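Uncharacterized conserved (Bdellovibrio bacteriovorus, PDB 7O21) probably trims peptidoglycan as an LD-carboxypeptidase of the YkuD family, an activity linked to the curved cell shape of this predatory bacterium. Local coordinates at residues 198-203 and 210-215; 203-208 and 233-238. All coordinates share one frame; numbering follows the deposited sequence. Where two conformers were deposited one is given.

Contact 1. Residues 198-203 and 210-215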
# COMPACT_ATOMS: atom_id res chain seq x y z
N VAL A 198 -19.54 -18.69 -4.06
CA VAL A 198 -18.46 -18.34 -4.98
C VAL A 198 -18.67 -19.00 -6.33
O VAL A 198 -18.43 -18.39 -7.39
CB VAL A 198 -17.09 -18.69 -4.37
CG1 VAL A 198 -15.98 -18.46 -5.40
CG2 VAL A 198 -16.84 -17.88 -3.11
N GLU A 199 -19.07 -20.28 -6.34
CA GLU A 199 -19.24 -20.98 -7.61
C GLU A 199 -20.40 -20.39 -8.41
O GLU A 199 -20.33 -20.32 -9.64
CB GLU A 199 -19.42 -22.48 -7.38
CG GLU A 199 -19.89 -23.25 -8.60
CD GLU A 199 -18.86 -23.31 -9.71
OE1 GLU A 199 -17.69 -22.93 -9.48
OE2 GLU A 199 -19.24 -23.74 -10.82
N SER A 200 -21.47 -19.99 -7.73
CA SER A 200 -22.59 -19.35 -8.40
C SER A 200 -22.15 -18.06 -9.08
O SER A 200 -22.56 -17.77 -10.22
CB SER A 200 -23.71 -19.11 -7.40
OG SER A 200 -24.90 -18.67 -8.04
N TRP A 201 -21.34 -17.25 -8.38
CA TRP A 201 -20.79 -16.03 -8.97
C TRP A 201 -19.90 -16.37 -10.15
O TRP A 201 -20.05 -15.80 -11.24
CB TRP A 201 -20.02 -15.27 -7.88
CG TRP A 201 -19.12 -14.18 -8.39
CD1 TRP A 201 -19.47 -12.92 -8.74
CD2 TRP A 201 -17.69 -14.25 -8.52
NE1 TRP A 201 -18.36 -12.20 -9.14
CE2 TRP A 201 -17.25 -12.99 -8.99
CE3 TRP A 201 -16.74 -15.25 -8.30
CZ2 TRP A 201 -15.91 -12.71 -9.26
CZ3 TRP A 201 -15.41 -14.98 -8.56
CH2 TRP A 201 -15.00 -13.72 -9.04
N ARG A 202 -18.99 -17.34 -9.97
CA ARG A 202 -18.10 -17.72 -11.06
C ARG A 202 -18.88 -18.17 -12.29
O ARG A 202 -18.57 -17.77 -13.42
CB ARG A 202 -17.13 -18.82 -10.62
CG ARG A 202 -16.01 -19.11 -11.64
CD ARG A 202 -15.43 -20.50 -11.48
NE ARG A 202 -16.44 -21.53 -11.70
CZ ARG A 202 -16.83 -21.94 -12.90
NH1 ARG A 202 -16.30 -21.41 -14.00
NH2 ARG A 202 -17.76 -22.88 -13.01
N GLN A 203 -19.89 -19.02 -12.08
CA GLN A 203 -20.68 -19.51 -13.20
C GLN A 203 -21.43 -18.38 -13.90
O GLN A 203 -21.50 -18.35 -15.13
CB GLN A 203 -21.66 -20.59 -12.73
CG GLN A 203 -21.05 -21.97 -12.51
CD GLN A 203 -22.05 -22.98 -11.97
OE1 GLN A 203 -23.25 -22.71 -11.91
NE2 GLN A 203 -21.56 -24.15 -11.58
N ILE A 210 -25.59 -11.52 -17.44
CA ILE A 210 -25.41 -10.23 -16.77
C ILE A 210 -26.48 -10.02 -15.71
O ILE A 210 -26.19 -9.49 -14.63
CB ILE A 210 -25.34 -9.06 -17.77
CG1 ILE A 210 -24.27 -9.33 -18.83
CG2 ILE A 210 -25.03 -7.76 -17.03
CD1 ILE A 210 -22.91 -9.65 -18.25
N GLU A 211 -27.72 -10.42 -15.99
CA GLU A 211 -28.76 -10.29 -14.97
C GLU A 211 -28.38 -11.04 -13.70
O GLU A 211 -28.50 -10.50 -12.59
CB GLU A 211 -30.10 -10.80 -15.51
CG GLU A 211 -31.20 -10.73 -14.46
CD GLU A 211 -32.54 -11.21 -14.95
OE1 GLU A 211 -33.29 -10.40 -15.53
OE2 GLU A 211 -32.86 -12.40 -14.74
N LYS A 212 -27.93 -12.28 -13.83
CA LYS A 212 -27.53 -13.05 -12.65
C LYS A 212 -26.27 -12.46 -12.02
O LYS A 212 -26.22 -12.25 -10.80
CB LYS A 212 -27.32 -14.52 -13.02
CG LYS A 212 -27.00 -15.41 -11.82
CD LYS A 212 -28.12 -15.43 -10.81
CE LYS A 212 -27.81 -16.35 -9.63
NZ LYS A 212 -27.64 -17.78 -10.03
N TYR A 213 -25.26 -12.16 -12.83
CA TYR A 213 -24.00 -11.64 -12.31
C TYR A 213 -24.22 -10.37 -11.50
O TYR A 213 -23.62 -10.20 -10.42
CB TYR A 213 -23.07 -11.39 -13.49
CG TYR A 213 -21.74 -10.74 -13.21
CD1 TYR A 213 -20.65 -11.49 -12.78
CD2 TYR A 213 -21.55 -9.39 -13.44
CE1 TYR A 213 -19.42 -10.90 -12.57
CE2 TYR A 213 -20.34 -8.79 -13.23
CZ TYR A 213 -19.27 -9.55 -12.80
OH TYR A 213 -18.06 -8.95 -12.61
N GLN A 214 -25.08 -9.47 -11.98
CA GLN A 214 -25.32 -8.20 -11.28
C GLN A 214 -25.83 -8.41 -9.86
O GLN A 214 -25.56 -7.58 -8.99
CB GLN A 214 -26.33 -7.35 -12.05
CG GLN A 214 -25.78 -6.62 -13.25
CD GLN A 214 -26.83 -5.74 -13.91
OE1 GLN A 214 -28.03 -5.91 -13.68
NE2 GLN A 214 -26.38 -4.80 -14.74
N THR A 215 -26.58 -9.49 -9.61
CA THR A 215 -27.17 -9.69 -8.29
C THR A 215 -26.11 -9.87 -7.22
O THR A 215 -26.42 -9.77 -6.03
CB THR A 215 -28.13 -10.89 -8.24
OG1 THR A 215 -27.43 -12.11 -8.49
CG2 THR A 215 -29.29 -10.73 -9.24
O HOH W 1 -26.92 -20.59 -8.77
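A tight turn between two consecutive helices of the C-terminal NTF2-like domain sets the last turns of the long helix 184-206 against the short helix 210-214. Trp201 and Tyr213, whose CA atoms are 6.4 Å apart, form the buried half of the contact. Their side chains run side by side in the same direction, both with CG anti to the backbone nitrogen (chi1 166° and 175°). The indole five-membered ring and the phenol ring are nearly parallel, at 22°, yet slid so far apart that they barely overlap, with centroids separated by 5.7 Å. The touch is therefore narrow: Trp201 NE1 comes within 3.8 Å of Tyr213 CE1. Both polar ends are used beyond this pair, the indole N-H by Tyr217 OH and the Tyr213 hydroxyl by the indole N-H of Trp231.

On the outer side the chemistry turns polar. Lys212, bent at chi2 and chi4, carries its NZ to 3.5 Å from Ser200 OG. Water 1 spans the two residues, 2.9 Å from Ser200 OG and weakly bonded to Lys212 NZ, from which it accepts. Farther round helix 184-206, Arg202 grips Glu199 side-on, NE to OE1 at 2.9 Å and NH2 to OE2 at 2.8 Å, while its NH1 reaches Val247 O.

Large rings with one polar atom each suit the inner side, where they fill space and still hand their N-H or hydroxyl to a partner. The small serine and flexible lysine suit the outer, hydrated side. The direct touch between the helices is one narrow aromatic contact, with a water bridge, weak on its lysine leg, beside it.

Contact 2. Residues 203-208 and 233-238; sequences QAWENQ and SHKKNL. With EDO (1,2-ethanediol), chain M.
Lys235, Trp205 and Gln208 carry most of the contact between the end of helix 184-206 and helix 228-241 in the NTF2-like domain. Lys235 gives up the most surface. Its chain, bent at chi2 and chi4, crosses the Trp205 side chain at a slant, and its CE lies 3.9 Å from Trp205 NE1. The end of the methylene chain thus meets the indole while the ammonium is carried past it, making a cation-pi contact with Trp231 and donating to an ethanediol molecule, at 3.0 Å from NZ to O2 and by a weaker bond to O1. This diol probably came from the crystallisation liquor. Its O2 also sits at the edge of the Trp205 ring, near the ring plane and 3.7 Å from CZ2, and packs 3.5 Å from Leu238 CD1. Trp205 also meets the rings of Trp201 and Tyr213.

Gln208 closes the helix in a Schellman motif, with positive phi (48°) and its N bonded to Trp205 O at 2.8 Å. From this turn its CB points toward helix 228-241, and water 2 donates to both Gln208 OE1, at 2.7 Å, and Lys235 O, at 3.0 Å. The other end of the same amide, NE2, donates to Tyr242 O, so both halves of the group are occupied. Beyond Leu238 and His234 lies the second subunit, whose Pro102 accepts a hydrogen bond from His234 NE2 through its carbonyl oxygen.

Residues with a long apolar reach and a polar tip suit this junction: lysine lays its CE against the indole N-H corner and takes its charge on to Trp231 and the diol, and glutamine bonds in two directions at once. The two helices are thus joined sparsely, by that one direct touch, the water shared by Gln208 and Lys235 O and, in this crystal, a borrowed diol.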
# COMPACT_ATOMS: atom_id res chain seq x y z
N GLN A 203 -19.89 -19.02 -12.08
CA GLN A 203 -20.68 -19.51 -13.20
C GLN A 203 -21.43 -18.38 -13.90
O GLN A 203 -21.50 -18.35 -15.13
CB GLN A 203 -21.66 -20.59 -12.73
CG GLN A 203 -21.05 -21.97 -12.51
CD GLN A 203 -22.05 -22.98 -11.97
OE1 GLN A 203 -23.25 -22.71 -11.91
NE2 GLN A 203 -21.56 -24.15 -11.58
N ALA A 204 -21.99 -17.44 -13.13
CA ALA A 204 -22.73 -16.34 -13.74
C ALA A 204 -21.81 -15.47 -14.59
O ALA A 204 -22.16 -15.08 -15.71
CB ALA A 204 -23.43 -15.50 -12.67
N TRP A 205 -20.62 -15.18 -14.07
CA TRP A 205 -19.63 -14.44 -14.84
C TRP A 205 -19.25 -15.22 -16.10
O TRP A 205 -19.30 -14.68 -17.22
CB TRP A 205 -18.42 -14.18 -13.94
CG TRP A 205 -17.35 -13.34 -14.56
CD1 TRP A 205 -17.42 -12.65 -15.74
CD2 TRP A 205 -16.04 -13.11 -14.03
NE1 TRP A 205 -16.23 -12.00 -15.98
CE2 TRP A 205 -15.37 -12.27 -14.95
CE3 TRP A 205 -15.37 -13.54 -12.88
CZ2 TRP A 205 -14.06 -11.84 -14.74
CZ3 TRP A 205 -14.06 -13.11 -12.68
CH2 TRP A 205 -13.43 -12.27 -13.61
N GLU A 206 -18.88 -16.49 -15.95
CA GLU A 206 -18.44 -17.29 -17.09
C GLU A 206 -19.53 -17.42 -18.15
O GLU A 206 -19.24 -17.36 -19.36
CB GLU A 206 -17.96 -18.67 -16.63
CG GLU A 206 -17.44 -19.54 -17.76
CD GLU A 206 -16.83 -20.83 -17.24
OE1 GLU A 206 -17.59 -21.77 -16.94
OE2 GLU A 206 -15.59 -20.89 -17.10
N ASN A 207 -20.78 -17.63 -17.73
CA ASN A 207 -21.90 -17.65 -18.67
C ASN A 207 -22.19 -16.28 -19.24
O ASN A 207 -23.02 -16.17 -20.15
CB ASN A 207 -23.16 -18.14 -17.94
CG ASN A 207 -23.17 -19.63 -17.74
OD1 ASN A 207 -22.58 -20.39 -18.51
ND2 ASN A 207 -23.87 -20.07 -16.69
N GLN A 208 -21.55 -15.24 -18.71
CA GLN A 208 -21.89 -13.86 -19.05
C GLN A 208 -23.40 -13.63 -18.97
O GLN A 208 -24.01 -13.02 -19.85
CB GLN A 208 -21.26 -13.44 -20.38
CG GLN A 208 -19.76 -13.68 -20.37
CD GLN A 208 -19.05 -13.07 -21.55
OE1 GLN A 208 -18.56 -11.94 -21.49
NE2 GLN A 208 -18.98 -13.82 -22.64
N SER A 233 -21.14 -1.82 -17.26
CA SER A 233 -21.07 -1.45 -18.67
C SER A 233 -19.89 -2.11 -19.36
O SER A 233 -20.00 -2.59 -20.49
CB SER A 233 -20.99 0.07 -18.82
OG SER A 233 -22.16 0.70 -18.34
N HIS A 234 -18.75 -2.15 -18.68
CA HIS A 234 -17.58 -2.80 -19.25
C HIS A 234 -17.82 -4.29 -19.45
O HIS A 234 -17.49 -4.85 -20.50
CB HIS A 234 -16.39 -2.53 -18.32
CG HIS A 234 -15.11 -3.13 -18.77
ND1 HIS A 234 -14.59 -2.94 -20.03
CD2 HIS A 234 -14.20 -3.88 -18.09
CE1 HIS A 234 -13.43 -3.57 -20.12
NE2 HIS A 234 -13.17 -4.14 -18.96
N LYS A 235 -18.44 -4.95 -18.47
CA LYS A 235 -18.75 -6.36 -18.62
C LYS A 235 -19.70 -6.61 -19.79
O LYS A 235 -19.54 -7.58 -20.53
CB LYS A 235 -19.34 -6.91 -17.33
CG LYS A 235 -18.32 -6.92 -16.19
CD LYS A 235 -17.24 -7.95 -16.44
CE LYS A 235 -16.38 -8.18 -15.21
NZ LYS A 235 -15.18 -7.31 -15.20
N LYS A 236 -20.68 -5.73 -19.97
CA LYS A 236 -21.60 -5.88 -21.09
C LYS A 236 -20.88 -5.65 -22.42
O LYS A 236 -21.15 -6.35 -23.40
CB LYS A 236 -22.78 -4.92 -20.94
CG LYS A 236 -23.72 -5.25 -19.79
CD LYS A 236 -24.71 -4.11 -19.58
CE LYS A 236 -25.82 -4.49 -18.60
NZ LYS A 236 -26.62 -3.29 -18.19
N ASN A 237 -19.98 -4.67 -22.47
CA ASN A 237 -19.23 -4.42 -23.70
C ASN A 237 -18.34 -5.60 -24.06
O ASN A 237 -18.24 -5.97 -25.23
CB ASN A 237 -18.41 -3.14 -23.58
CG ASN A 237 -17.72 -2.77 -24.88
OD1 ASN A 237 -18.34 -2.79 -25.94
ND2 ASN A 237 -16.43 -2.44 -24.81
N LEU A 238 -17.66 -6.18 -23.07
CA LEU A 238 -16.84 -7.35 -23.34
C LEU A 238 -17.69 -8.49 -23.87
O LEU A 238 -17.31 -9.17 -24.83
CB LEU A 238 -16.11 -7.79 -22.06
CG LEU A 238 -15.02 -6.86 -21.55
CD1 LEU A 238 -14.56 -7.30 -20.17
CD2 LEU A 238 -13.87 -6.88 -22.54
C1 EDO M . -11.79 -8.14 -17.58
O1 EDO M . -11.90 -7.61 -16.26
C2 EDO M . -12.60 -9.43 -17.64
O2 EDO M . -13.93 -9.13 -17.20
O HOH W 2 -18.34 -10.11 -19.53

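How the contacts relate
Both contacts use the C-terminal end of helix 184-206 and share Gln203, with centres about 9 Å apart. Contact 1 sets that end against the short helix that follows it, and contact 2 against helix 228-241, so three helices converge. Tyr213, on the short helix, touches both other helices, its CD1 3.7 Å from Trp205 CB and its OH 3.2 Å from Lys235 CE. Contact 1 is partly buried, grading from offset rings that barely overlap to a hydrated serine-lysine pair. Contact 2 is the more buried, yet it covers less surface and relies on lysine methylenes, a glutamine whose amide bonds at both ends, and water; its far helix also faces the second subunit.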